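Local coordinates for sortase family protein (Streptococcus agalactiae, PDB 3O0P) that probably acts as a pilus-related class C sortase, a transpeptidase that covalently joins pilin subunits during pilus assembly on the bacterial surface, at residues A[30-35]-A[103-108]; A[115-120]-A[177-182]; A[138-143]-A[151-156]; A[156-161]-A[187-192]. All blocks are in the same frame, centred on the assembly; numbering follows the deposited sequence.

Contact 1 of 4, residues A[30-35]-A[103-108]; sequences ALAQAY and TSLPIG
L105 brings its CG and CD1 obliquely against the CD2/CE2 part of the Y35 ring, the closest approach being Y35 CD2 to L105 CD1 at 3.4 Å. The two side chains cross at about a right angle. The anti torsion of Y35 (chi1 173°) turns the ring toward L105. One helical turn back, the methyl of A32 sits between two branches of the loop: its CB is 3.9 Å from L105 CD1 and 3.9 Å from I107 CD1. This is the tight, wholly apolar part of the contact. Toward its two margins, direct contact gives way to water. One water donates to both Q33 OE1 (2.8 Å) and G108 O (3.1 Å), and a second lies in the plane of the Y35 ring, 2.8 Å from Y35 OH, while donating to T103 O. The tyrosine hydroxyl is thus tied to the loop without touching it. N36 OD1 adds a hydrogen bond to L105 N and fastens the same loop to helix 22-37. That helix packs on the loop between strands 97-99 and 112-117; H99 touches L105 and P106, M29 touches I107, and M63 touches L105.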
loop_
_atom_site.group_PDB
_atom_site.type_symbol
_atom_site.label_atom_id
_atom_site.label_comp_id
_atom_site.label_asym_id
_atom_site.label_seq_id
_atom_site.Cartn_x
_atom_site.Cartn_y
_atom_site.Cartn_z
ATOM N N ALA A 30 2.915 10.757 15.127
ATOM C CA ALA A 30 4.137 11.570 15.131
ATOM C C ALA A 30 5.329 10.734 14.730
ATOM O O ALA A 30 6.175 11.173 13.954
ATOM C CB ALA A 30 4.375 12.153 16.502
ATOM N N LEU A 31 5.424 9.520 15.264
ATOM C CA LEU A 31 6.505 8.636 14.877
ATOM C C LEU A 31 6.442 8.298 13.400
ATOM O O LEU A 31 7.470 8.213 12.734
ATOM C CB LEU A 31 6.514 7.365 15.729
ATOM C CG LEU A 31 6.878 7.553 17.208
ATOM C CD1 LEU A 31 6.770 6.226 17.929
ATOM C CD2 LEU A 31 8.278 8.097 17.391
ATOM N N ALA A 32 5.231 8.086 12.892
ATOM C CA ALA A 32 5.057 7.766 11.474
ATOM C C ALA A 32 5.448 8.958 10.586
ATOM O O ALA A 32 6.090 8.772 9.565
ATOM C CB ALA A 32 3.630 7.323 11.196
ATOM N N GLN A 33 5.062 10.176 10.982
ATOM C CA GLN A 33 5.456 11.373 10.254
ATOM C C GLN A 33 6.972 11.535 10.253
ATOM O O GLN A 33 7.572 11.857 9.234
ATOM C CB GLN A 33 4.772 12.591 10.895
ATOM C CG GLN A 33 5.150 13.886 10.253
ATOM C CD GLN A 33 4.623 13.930 8.830
ATOM O OE1 GLN A 33 3.487 13.531 8.559
ATOM N NE2 GLN A 33 5.457 14.390 7.908
ATOM N N ALA A 34 7.599 11.387 11.423
ATOM C CA ALA A 34 9.039 11.493 11.504
ATOM C C ALA A 34 9.732 10.462 10.614
ATOM O O ALA A 34 10.722 10.774 9.952
ATOM C CB ALA A 34 9.523 11.398 12.968
ATOM N N TYR A 35 9.223 9.235 10.604
ATOM C CA TYR A 35 9.750 8.189 9.734
ATOM C C TYR A 35 9.627 8.625 8.273
ATOM O O TYR A 35 10.579 8.532 7.514
ATOM C CB TYR A 35 8.976 6.876 9.976
ATOM C CG TYR A 35 9.366 5.804 9.002
ATOM C CD1 TYR A 35 10.358 4.888 9.318
ATOM C CD2 TYR A 35 8.747 5.702 7.755
ATOM C CE1 TYR A 35 10.740 3.901 8.425
ATOM C CE2 TYR A 35 9.122 4.713 6.854
ATOM C CZ TYR A 35 10.133 3.833 7.197
ATOM O OH TYR A 35 10.501 2.875 6.296
ATOM N N THR A 103 8.884 3.218 0.741
ATOM C CA THR A 103 7.871 4.189 0.353
ATOM C C THR A 103 7.220 4.769 1.610
ATOM O O THR A 103 7.353 4.232 2.721
ATOM C CB THR A 103 6.802 3.592 -0.586
ATOM O OG1 THR A 103 5.886 2.735 0.122
ATOM C CG2 THR A 103 7.491 2.827 -1.737
ATOM N N SER A 104 6.552 5.895 1.448
ATOM C CA SER A 104 5.960 6.565 2.591
ATOM C C SER A 104 4.973 5.633 3.282
ATOM O O SER A 104 4.259 4.863 2.628
ATOM C CB SER A 104 5.198 7.788 2.144
ATOM O OG SER A 104 5.967 8.645 1.322
ATOM N N LEU A 105 4.910 5.710 4.599
ATOM C CA LEU A 105 3.857 5.030 5.341
ATOM C C LEU A 105 2.529 5.652 4.971
ATOM O O LEU A 105 2.465 6.844 4.635
ATOM C CB LEU A 105 4.099 5.214 6.825
ATOM C CG LEU A 105 5.376 4.561 7.366
ATOM C CD1 LEU A 105 5.560 4.924 8.812
ATOM C CD2 LEU A 105 5.343 3.042 7.209
ATOM N N PRO A 106 1.442 4.862 5.013
ATOM C CA PRO A 106 0.154 5.286 4.445
ATOM C C PRO A 106 -0.652 6.185 5.375
ATOM O O PRO A 106 -1.713 5.806 5.903
ATOM C CB PRO A 106 -0.556 3.968 4.170
ATOM C CG PRO A 106 0.011 3.052 5.212
ATOM C CD PRO A 106 1.472 3.416 5.295
ATOM N N ILE A 107 -0.145 7.397 5.551
ATOM C CA ILE A 107 -0.808 8.385 6.395
ATOM C C ILE A 107 -1.072 9.688 5.651
ATOM O O ILE A 107 -1.594 10.628 6.226
ATOM C CB ILE A 107 0.023 8.690 7.671
ATOM C CG1 ILE A 107 1.427 9.217 7.351
ATOM C CG2 ILE A 107 0.146 7.428 8.509
ATOM C CD1 ILE A 107 2.153 9.795 8.574
ATOM N N GLY A 108 -0.685 9.746 4.376
ATOM C CA GLY A 108 -0.881 10.935 3.586
ATOM C C GLY A 108 0.027 12.059 4.023
ATOM O O GLY A 108 0.871 11.883 4.883
HETATM O O HOH W 1 3.643 11.920 6.232
HETATM O O HOH W 2 8.893 2.414 4.083
#

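Contact 2 of 4, residues A[115-120]-A[177-182]; sequences VITAHS and TLLTCT
V115, I116 and T117 run parallel to T177, L178 and L179 in register, at 35° between the strand directions, with I116 N bonded to T177 O (2.9 Å) and L179 N to I116 O (2.9 Å). On one face of the sheet V115 CG1 rests 3.9 Å from L179 CB, the side chains crossing obliquely. On the other, I116 CB meets L178 CD2. The three parallel bridges run from V115 to T117, and side-chain hydroxyls add to the pairing there and beyond. OG1 of T117 comes in well above the carbonyl plane of L179 and donates to L179 O at 2.7 Å; the weak bond from A118 N ends on this same oxygen, which therefore has two donors. Y48 is hydrogen-bonded to the T117 hydroxyl as well. From strand 174-182, T180, with OG1 anti to its own amide nitrogen (chi1 -165°), reaches back and donates to A118 O at 2.7 Å, this time in the carbonyl plane. S120 OG then donates to C181 O at 2.7 Å from above that plane. These three hydroxyl bonds hold residues 117-120 beside the neighbouring strand as far as C181. H119 ND1 is bonded to G121 N, and the H119 ring meets that of Y48 edge to face. T177 to C181 reads TLLTC, the TLxTC signature of sortases, so C181 and H119 are probably the active-site cysteine and histidine.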
loop_
_atom_site.group_PDB
_atom_site.type_symbol
_atom_site.label_atom_id
_atom_site.label_comp_id
_atom_site.label_asym_id
_atom_site.label_seq_id
_atom_site.Cartn_x
_atom_site.Cartn_y
_atom_site.Cartn_z
ATOM N N VAL A 115 3.039 2.988 -1.220
ATOM C CA VAL A 115 2.786 1.916 -2.168
ATOM C C VAL A 115 2.289 0.685 -1.416
ATOM O O VAL A 115 2.942 0.216 -0.479
ATOM C CB VAL A 115 4.045 1.599 -2.982
ATOM C CG1 VAL A 115 3.749 0.461 -3.947
ATOM C CG2 VAL A 115 4.519 2.820 -3.728
ATOM N N ILE A 116 1.112 0.220 -1.813
ATOM C CA ILE A 116 0.456 -0.952 -1.234
ATOM C C ILE A 116 0.415 -2.023 -2.320
ATOM O O ILE A 116 0.074 -1.735 -3.463
ATOM C CB ILE A 116 -0.976 -0.603 -0.791
ATOM C CG1 ILE A 116 -0.952 0.585 0.171
ATOM C CG2 ILE A 116 -1.672 -1.790 -0.156
ATOM C CD1 ILE A 116 -0.065 0.402 1.410
ATOM N N THR A 117 0.745 -3.260 -1.956
ATOM C CA THR A 117 0.912 -4.294 -2.943
ATOM C C THR A 117 0.203 -5.586 -2.533
ATOM O O THR A 117 0.093 -5.906 -1.354
ATOM C CB THR A 117 2.420 -4.506 -3.241
ATOM O OG1 THR A 117 2.582 -5.337 -4.388
ATOM C CG2 THR A 117 3.183 -5.120 -2.066
ATOM N N ALA A 118 -0.284 -6.329 -3.520
ATOM C CA ALA A 118 -0.821 -7.658 -3.273
ATOM C C ALA A 118 -0.726 -8.456 -4.556
ATOM O O ALA A 118 -0.646 -7.912 -5.643
ATOM C CB ALA A 118 -2.264 -7.592 -2.764
ATOM N N HIS A 119 -0.722 -9.761 -4.398
ATOM C CA HIS A 119 -0.493 -10.657 -5.516
ATOM C C HIS A 119 -1.680 -10.705 -6.473
ATOM O O HIS A 119 -2.841 -10.566 -6.056
ATOM C CB HIS A 119 -0.165 -12.079 -5.014
ATOM C CG HIS A 119 0.964 -12.724 -5.756
ATOM N ND1 HIS A 119 0.884 -13.032 -7.097
ATOM C CD2 HIS A 119 2.193 -13.119 -5.352
ATOM C CE1 HIS A 119 2.013 -13.596 -7.487
ATOM N NE2 HIS A 119 2.825 -13.658 -6.448
ATOM N N SER A 120 -1.372 -10.904 -7.754
ATOM C CA SER A 120 -2.399 -11.113 -8.777
ATOM C C SER A 120 -2.478 -12.548 -9.253
ATOM O O SER A 120 -3.378 -12.888 -10.007
ATOM C CB SER A 120 -2.109 -10.250 -9.988
ATOM O OG SER A 120 -0.870 -10.633 -10.539
ATOM N N THR A 177 0.076 4.356 -4.695
ATOM C CA THR A 177 0.077 3.424 -5.805
ATOM C C THR A 177 -0.237 2.028 -5.311
ATOM O O THR A 177 0.293 1.586 -4.288
ATOM C CB THR A 177 1.427 3.443 -6.533
ATOM O OG1 THR A 177 1.586 4.719 -7.153
ATOM C CG2 THR A 177 1.511 2.386 -7.607
ATOM N N LEU A 178 -1.112 1.355 -6.052
ATOM C CA LEU A 178 -1.387 -0.063 -5.880
ATOM C C LEU A 178 -0.564 -0.834 -6.902
ATOM O O LEU A 178 -0.598 -0.547 -8.088
ATOM C CB LEU A 178 -2.876 -0.340 -6.067
ATOM C CG LEU A 178 -3.806 0.482 -5.160
ATOM C CD1 LEU A 178 -5.226 0.075 -5.362
ATOM C CD2 LEU A 178 -3.417 0.393 -3.687
ATOM N N LEU A 179 0.216 -1.791 -6.400
ATOM C CA LEU A 179 1.237 -2.497 -7.153
ATOM C C LEU A 179 0.956 -3.987 -7.211
ATOM O O LEU A 179 0.676 -4.604 -6.183
ATOM C CB LEU A 179 2.602 -2.273 -6.479
ATOM C CG LEU A 179 3.793 -3.092 -6.964
ATOM C CD1 LEU A 179 4.147 -2.699 -8.355
ATOM C CD2 LEU A 179 4.984 -2.922 -6.009
ATOM N N THR A 180 0.997 -4.567 -8.403
ATOM C CA THR A 180 0.919 -6.009 -8.504
ATOM C C THR A 180 1.753 -6.505 -9.685
ATOM O O THR A 180 2.375 -5.703 -10.380
ATOM C CB THR A 180 -0.533 -6.510 -8.571
ATOM O OG1 THR A 180 -0.557 -7.918 -8.309
ATOM C CG2 THR A 180 -1.184 -6.244 -9.919
ATOM N N CYS A 181 1.787 -7.819 -9.887
ATOM C CA CYS A 181 2.479 -8.435 -11.023
ATOM C C CYS A 181 1.610 -8.605 -12.238
ATOM O O CYS A 181 0.403 -8.789 -12.119
ATOM C CB CYS A 181 2.934 -9.825 -10.662
ATOM S SG CYS A 181 4.197 -9.777 -9.506
ATOM N N THR A 182 2.230 -8.583 -13.413
ATOM C CA THR A 182 1.498 -8.717 -14.659
ATOM C C THR A 182 2.480 -9.201 -15.721
ATOM O O THR A 182 3.692 -9.001 -15.580
ATOM C CB THR A 182 0.868 -7.359 -15.066
ATOM O OG1 THR A 182 -0.006 -7.549 -16.186
ATOM C CG2 THR A 182 1.936 -6.328 -15.429
#

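Contact 3 of 4, residues A[138-143]-A[151-156]; sequences DKFYIQ and YQVDQI
Y151 lays its CB on one face of the F140 ring, 3.6 Å from CZ of F140 and displaced toward the rim. The Y151 ring itself is slid well aside: the planes are only 22° apart, but the centroids stand 5.8 Å from each other, so there is hardly any overlap and the CH-pi contact of the methylene carries the pair. At the edge of the F140 ring, near its plane, V153 CG2 approaches CE2 of F140 to 4.1 Å. CG of F140 sits between its backbone N and carbonyl carbon (chi1 60°), which swings the ring across to the partner strand. On the opposite face of the sheet K139 and Q152 lie side by side and point the same way, with K139 CE 3.8 Å from Q152 OE1; the ammonium group goes instead to G137 O. Behind these side chains stands the antiparallel ladder: F140 N to Y151 O at 3.0 Å and Y151 N to F140 O at 2.9 Å make F140 and Y151 a hydrogen-bonded pair, and V153 N closes a nearly straight bond to D138 O at 2.8 Å. Farther out, D174 holds the Y151 hydroxyl, the D138 carboxylate (OD2) is salt-bridged to K77 and hydrogen-bonded to the K135 amide, and A176, L178 and I73 pack against F140. Beyond V153, D154 and Q155 form a classic beta bulge opposite R194, with D154 salt-bridged to that arginine. The whole is a beta hairpin, strands 139-143 and 148-159, part of the beta-barrel sortase fold.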
loop_
_atom_site.group_PDB
_atom_site.type_symbol
_atom_site.label_atom_id
_atom_site.label_comp_id
_atom_site.label_asym_id
_atom_site.label_seq_id
_atom_site.Cartn_x
_atom_site.Cartn_y
_atom_site.Cartn_z
ATOM N N ASP A 138 -11.469 6.032 -10.950
ATOM C CA ASP A 138 -11.857 5.101 -9.904
ATOM C C ASP A 138 -11.152 5.471 -8.605
ATOM O O ASP A 138 -10.165 6.190 -8.609
ATOM C CB ASP A 138 -11.514 3.660 -10.276
ATOM C CG ASP A 138 -12.348 3.142 -11.415
ATOM O OD1 ASP A 138 -13.452 3.670 -11.672
ATOM O OD2 ASP A 138 -11.897 2.168 -12.024
ATOM N N LYS A 139 -11.668 4.979 -7.486
ATOM C CA LYS A 139 -11.158 5.379 -6.181
ATOM C C LYS A 139 -10.763 4.187 -5.328
ATOM O O LYS A 139 -11.223 3.064 -5.499
ATOM C CB LYS A 139 -12.201 6.251 -5.459
ATOM C CG LYS A 139 -12.530 7.539 -6.221
ATOM C CD LYS A 139 -13.762 8.234 -5.709
ATOM C CE LYS A 139 -14.124 9.394 -6.614
ATOM N NZ LYS A 139 -14.462 8.953 -7.995
ATOM N N PHE A 140 -9.869 4.449 -4.395
ATOM C CA PHE A 140 -9.518 3.472 -3.383
ATOM C C PHE A 140 -9.225 4.191 -2.100
ATOM O O PHE A 140 -8.980 5.393 -2.088
ATOM C CB PHE A 140 -8.382 2.547 -3.823
ATOM C CG PHE A 140 -7.073 3.235 -4.157
ATOM C CD1 PHE A 140 -6.105 3.422 -3.187
ATOM C CD2 PHE A 140 -6.787 3.632 -5.457
ATOM C CE1 PHE A 140 -4.897 3.997 -3.498
ATOM C CE2 PHE A 140 -5.560 4.200 -5.762
ATOM C CZ PHE A 140 -4.620 4.376 -4.779
ATOM N N TYR A 141 -9.288 3.433 -1.015
ATOM C CA TYR A 141 -9.279 3.998 0.322
ATOM C C TYR A 141 -8.312 3.232 1.213
ATOM O O TYR A 141 -8.281 2.012 1.169
ATOM C CB TYR A 141 -10.713 3.905 0.884
ATOM C CG TYR A 141 -11.739 4.461 -0.078
ATOM C CD1 TYR A 141 -12.126 5.788 -0.009
ATOM C CD2 TYR A 141 -12.292 3.666 -1.079
ATOM C CE1 TYR A 141 -13.038 6.314 -0.901
ATOM C CE2 TYR A 141 -13.206 4.197 -1.990
ATOM C CZ TYR A 141 -13.568 5.516 -1.888
ATOM O OH TYR A 141 -14.482 6.051 -2.763
ATOM N N ILE A 142 -7.564 3.949 2.047
ATOM C CA ILE A 142 -6.703 3.318 3.036
ATOM C C ILE A 142 -7.142 3.785 4.409
ATOM O O ILE A 142 -7.211 4.994 4.655
ATOM C CB ILE A 142 -5.217 3.677 2.808
ATOM C CG1 ILE A 142 -4.750 3.132 1.460
ATOM C CG2 ILE A 142 -4.349 3.111 3.924
ATOM C CD1 ILE A 142 -3.444 3.713 0.989
ATOM N N GLN A 143 -7.457 2.843 5.287
ATOM C CA GLN A 143 -7.738 3.169 6.669
ATOM C C GLN A 143 -6.518 2.845 7.494
ATOM O O GLN A 143 -5.964 1.754 7.416
ATOM C CB GLN A 143 -8.944 2.393 7.174
ATOM C CG GLN A 143 -9.311 2.755 8.586
ATOM C CD GLN A 143 -10.505 1.980 9.114
ATOM O OE1 GLN A 143 -11.205 1.282 8.368
ATOM N NE2 GLN A 143 -10.728 2.076 10.421
ATOM N N TYR A 151 -8.025 8.111 -2.431
ATOM C CA TYR A 151 -7.203 8.415 -3.588
ATOM C C TYR A 151 -8.034 8.163 -4.842
ATOM O O TYR A 151 -8.873 7.253 -4.884
ATOM C CB TYR A 151 -5.933 7.536 -3.585
ATOM C CG TYR A 151 -4.990 7.967 -2.482
ATOM C CD1 TYR A 151 -4.043 8.949 -2.699
ATOM C CD2 TYR A 151 -5.081 7.418 -1.209
ATOM C CE1 TYR A 151 -3.227 9.401 -1.660
ATOM C CE2 TYR A 151 -4.274 7.846 -0.174
ATOM C CZ TYR A 151 -3.354 8.840 -0.397
ATOM O OH TYR A 151 -2.559 9.283 0.630
ATOM N N GLN A 152 -7.793 8.967 -5.872
ATOM C CA GLN A 152 -8.477 8.827 -7.149
ATOM C C GLN A 152 -7.467 8.532 -8.244
ATOM O O GLN A 152 -6.503 9.278 -8.421
ATOM C CB GLN A 152 -9.230 10.104 -7.478
ATOM C CG GLN A 152 -9.953 10.054 -8.823
ATOM C CD GLN A 152 -10.807 11.274 -9.034
ATOM O OE1 GLN A 152 -11.473 11.725 -8.123
ATOM N NE2 GLN A 152 -10.771 11.825 -10.231
ATOM N N VAL A 153 -7.667 7.414 -8.929
ATOM C CA VAL A 153 -6.718 6.929 -9.921
ATOM C C VAL A 153 -6.493 7.985 -10.996
ATOM O O VAL A 153 -7.451 8.501 -11.582
ATOM C CB VAL A 153 -7.226 5.621 -10.550
ATOM C CG1 VAL A 153 -6.299 5.163 -11.672
ATOM C CG2 VAL A 153 -7.337 4.546 -9.483
ATOM N N ASP A 154 -5.225 8.265 -11.285
ATOM C CA ASP A 154 -4.862 9.238 -12.310
ATOM C C ASP A 154 -3.735 8.777 -13.241
ATOM O O ASP A 154 -3.363 9.513 -14.133
ATOM C CB ASP A 154 -4.487 10.599 -11.686
ATOM C CG ASP A 154 -3.175 10.582 -10.903
ATOM O OD1 ASP A 154 -2.380 9.640 -11.037
ATOM O OD2 ASP A 154 -2.943 11.582 -10.162
ATOM N N GLN A 155 -3.222 7.563 -13.071
ATOM C CA GLN A 155 -2.172 7.052 -13.937
ATOM C C GLN A 155 -2.092 5.550 -13.772
ATOM O O GLN A 155 -2.114 5.066 -12.663
ATOM C CB GLN A 155 -0.839 7.680 -13.556
ATOM C CG GLN A 155 0.331 7.254 -14.447
ATOM C CD GLN A 155 1.628 7.936 -14.060
ATOM O OE1 GLN A 155 1.936 9.010 -14.541
ATOM N NE2 GLN A 155 2.377 7.319 -13.177
ATOM N N ILE A 156 -2.005 4.820 -14.872
ATOM C CA ILE A 156 -1.830 3.392 -14.833
ATOM C C ILE A 156 -0.680 3.055 -15.761
ATOM O O ILE A 156 -0.702 3.419 -16.936
ATOM C CB ILE A 156 -3.109 2.680 -15.286
ATOM C CG1 ILE A 156 -4.258 3.086 -14.350
ATOM C CG2 ILE A 156 -2.893 1.187 -15.285
ATOM C CD1 ILE A 156 -5.609 2.636 -14.772
#

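Contact 4 of 4, residues A[156-161]-A[187-192]; sequences IKVVTP and NTHRLL
R190 passes over P161 on its way out of the sheet, and almost every atom of the arginine has a neighbour. CB of R190 lies 4.1 Å from V159 CG2. CG of R190, set by chi1 (-57°), lies 4.0 Å from P161 CA; the bend at chi2 (-65°) then leads NE along the proline ring. At the tip the guanidinium presents one face to P161, with CG of the proline over its centre, 3.7 Å from R190 CZ. NH1 of R190 donates to two backbone oxygens, N187 O at 2.9 Å and H189 O at 2.8 Å. Both lie close to the guanidinium plane, although the nitrogen stands above each carbonyl plane. NH2 is directed to D46, with which it forms a salt bridge. The backbone beneath is a regular antiparallel pairing in which V159 with R190 and K157 with L192 are hydrogen-bonded pairs and V158 with L191 is not. V159 CG2 shares the arginine's face with L192, approaching its CD1 to 3.6 Å. On the other face L191 CD1 touches I156 CG2, at 3.8 Å, and V158 CG2, while V158 CG1 packs crosswise on the CB of H189. T188 OG1 and H189 ND1 are hydrogen-bonded in the plane of the imidazole. A guanidinium covered on one face by proline, bonded along its edge to carbonyls and paired with an aspartate has little freedom to rotate. R190 is probably the active-site arginine of the sortase family, and its pairing with D46 is consistent with the closed, lid-covered state described for pilus sortases.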
loop_
_atom_site.group_PDB
_atom_site.type_symbol
_atom_site.label_atom_id
_atom_site.label_comp_id
_atom_site.label_asym_id
_atom_site.label_seq_id
_atom_site.Cartn_x
_atom_site.Cartn_y
_atom_site.Cartn_z
ATOM N N ILE A 156 -2.005 4.820 -14.872
ATOM C CA ILE A 156 -1.830 3.392 -14.833
ATOM C C ILE A 156 -0.680 3.055 -15.761
ATOM O O ILE A 156 -0.702 3.419 -16.936
ATOM C CB ILE A 156 -3.109 2.680 -15.286
ATOM C CG1 ILE A 156 -4.258 3.086 -14.350
ATOM C CG2 ILE A 156 -2.893 1.187 -15.285
ATOM C CD1 ILE A 156 -5.609 2.636 -14.772
ATOM N N LYS A 157 0.347 2.416 -15.206
ATOM C CA LYS A 157 1.559 2.107 -15.952
ATOM C C LYS A 157 1.979 0.676 -15.720
ATOM O O LYS A 157 1.814 0.147 -14.632
ATOM C CB LYS A 157 2.717 3.024 -15.560
ATOM C CG LYS A 157 2.503 4.459 -15.960
ATOM C CD LYS A 157 3.674 5.347 -15.578
ATOM C CE LYS A 157 4.798 5.252 -16.585
ATOM N NZ LYS A 157 5.850 6.262 -16.323
ATOM N N VAL A 158 2.553 0.060 -16.750
ATOM C CA VAL A 158 3.160 -1.257 -16.657
ATOM C C VAL A 158 4.643 -1.041 -16.870
ATOM O O VAL A 158 5.042 -0.470 -17.886
ATOM C CB VAL A 158 2.576 -2.207 -17.709
ATOM C CG1 VAL A 158 3.402 -3.490 -17.780
ATOM C CG2 VAL A 158 1.118 -2.499 -17.381
ATOM N N VAL A 159 5.456 -1.493 -15.916
ATOM C CA VAL A 159 6.892 -1.235 -15.909
ATOM C C VAL A 159 7.674 -2.531 -15.654
ATOM O O VAL A 159 7.121 -3.556 -15.211
ATOM C CB VAL A 159 7.263 -0.150 -14.859
ATOM C CG1 VAL A 159 6.457 1.137 -15.112
ATOM C CG2 VAL A 159 7.050 -0.701 -13.450
ATOM N N THR A 160 8.965 -2.480 -15.926
ATOM C CA THR A 160 9.833 -3.615 -15.629
ATOM C C THR A 160 10.162 -3.662 -14.141
ATOM O O THR A 160 10.066 -2.659 -13.463
ATOM C CB THR A 160 11.122 -3.565 -16.468
ATOM O OG1 THR A 160 11.836 -2.358 -16.191
ATOM C CG2 THR A 160 10.773 -3.622 -17.954
ATOM N N PRO A 161 10.523 -4.842 -13.626
ATOM C CA PRO A 161 10.658 -4.971 -12.173
ATOM C C PRO A 161 11.806 -4.175 -11.573
ATOM O O PRO A 161 11.809 -3.973 -10.354
ATOM C CB PRO A 161 10.866 -6.472 -11.969
ATOM C CG PRO A 161 10.219 -7.103 -13.156
ATOM C CD PRO A 161 10.510 -6.160 -14.289
ATOM N N ASN A 187 4.195 -12.611 -14.916
ATOM C CA ASN A 187 4.915 -11.839 -13.903
ATOM C C ASN A 187 6.260 -11.299 -14.355
ATOM O O ASN A 187 7.170 -11.107 -13.554
ATOM C CB ASN A 187 5.084 -12.682 -12.637
ATOM C CG ASN A 187 3.754 -13.093 -12.038
ATOM O OD1 ASN A 187 2.750 -12.411 -12.210
ATOM N ND2 ASN A 187 3.741 -14.221 -11.341
ATOM N N THR A 188 6.368 -10.972 -15.629
ATOM C CA THR A 188 7.581 -10.324 -16.128
ATOM C C THR A 188 7.601 -8.825 -15.814
ATOM O O THR A 188 8.663 -8.180 -15.848
ATOM C CB THR A 188 7.689 -10.491 -17.638
ATOM O OG1 THR A 188 6.438 -10.118 -18.220
ATOM C CG2 THR A 188 8.038 -11.948 -18.008
ATOM N N HIS A 189 6.427 -8.280 -15.496
ATOM C CA HIS A 189 6.250 -6.837 -15.350
ATOM C C HIS A 189 5.433 -6.508 -14.114
ATOM O O HIS A 189 4.946 -7.401 -13.412
ATOM C CB HIS A 189 5.576 -6.250 -16.591
ATOM C CG HIS A 189 6.452 -6.270 -17.808
ATOM N ND1 HIS A 189 6.727 -7.418 -18.514
ATOM C CD2 HIS A 189 7.131 -5.276 -18.421
ATOM C CE1 HIS A 189 7.532 -7.127 -19.520
ATOM N NE2 HIS A 189 7.787 -5.831 -19.491
ATOM N N ARG A 190 5.332 -5.218 -13.838
ATOM C CA ARG A 190 4.628 -4.746 -12.662
ATOM C C ARG A 190 3.595 -3.720 -13.103
ATOM O O ARG A 190 3.878 -2.841 -13.915
ATOM C CB ARG A 190 5.619 -4.150 -11.655
ATOM C CG ARG A 190 6.728 -5.130 -11.231
ATOM C CD ARG A 190 6.220 -6.360 -10.460
ATOM N NE ARG A 190 7.320 -7.277 -10.131
ATOM C CZ ARG A 190 7.648 -8.358 -10.820
ATOM N NH1 ARG A 190 6.955 -8.716 -11.894
ATOM N NH2 ARG A 190 8.671 -9.096 -10.421
ATOM N N LEU A 191 2.390 -3.864 -12.566
ATOM C CA LEU A 191 1.302 -2.950 -12.822
ATOM C C LEU A 191 1.209 -1.975 -11.661
ATOM O O LEU A 191 1.078 -2.393 -10.508
ATOM C CB LEU A 191 -0.009 -3.732 -12.953
ATOM C CG LEU A 191 -1.293 -2.898 -13.071
ATOM C CD1 LEU A 191 -1.283 -2.066 -14.333
ATOM C CD2 LEU A 191 -2.526 -3.795 -13.009
ATOM N N LEU A 192 1.216 -0.686 -11.996
ATOM C CA LEU A 192 1.207 0.400 -11.026
ATOM C C LEU A 192 -0.009 1.289 -11.275
ATOM O O LEU A 192 -0.075 1.988 -12.280
ATOM C CB LEU A 192 2.479 1.256 -11.153
ATOM C CG LEU A 192 3.802 0.681 -10.639
ATOM C CD1 LEU A 192 4.164 -0.648 -11.254
ATOM C CD2 LEU A 192 4.939 1.679 -10.881
#

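In the fold
From the N terminus, helix 22-37 supplies the first half of contact 1, which closes when the loop after strand 97-99 arrives at 103-108. T103 OG1 then bonds to V115 N, where contact 2 opens. Contact 3 is a short hairpin nested inside the loop that contact 2 closes. Contact 4 starts at I156, where contact 3 ends, and closes after contact 2 has done so; contacts 2 and 4 therefore cross, and their strands 174-182 and 189-198 pair directly through T180 O with L191 N. Contacts 2, 3 and 4 thus stitch one sheet together from 112-117 round to 139-143, while contact 1 fixes helix 22-37 to it, with P106 reaching I142.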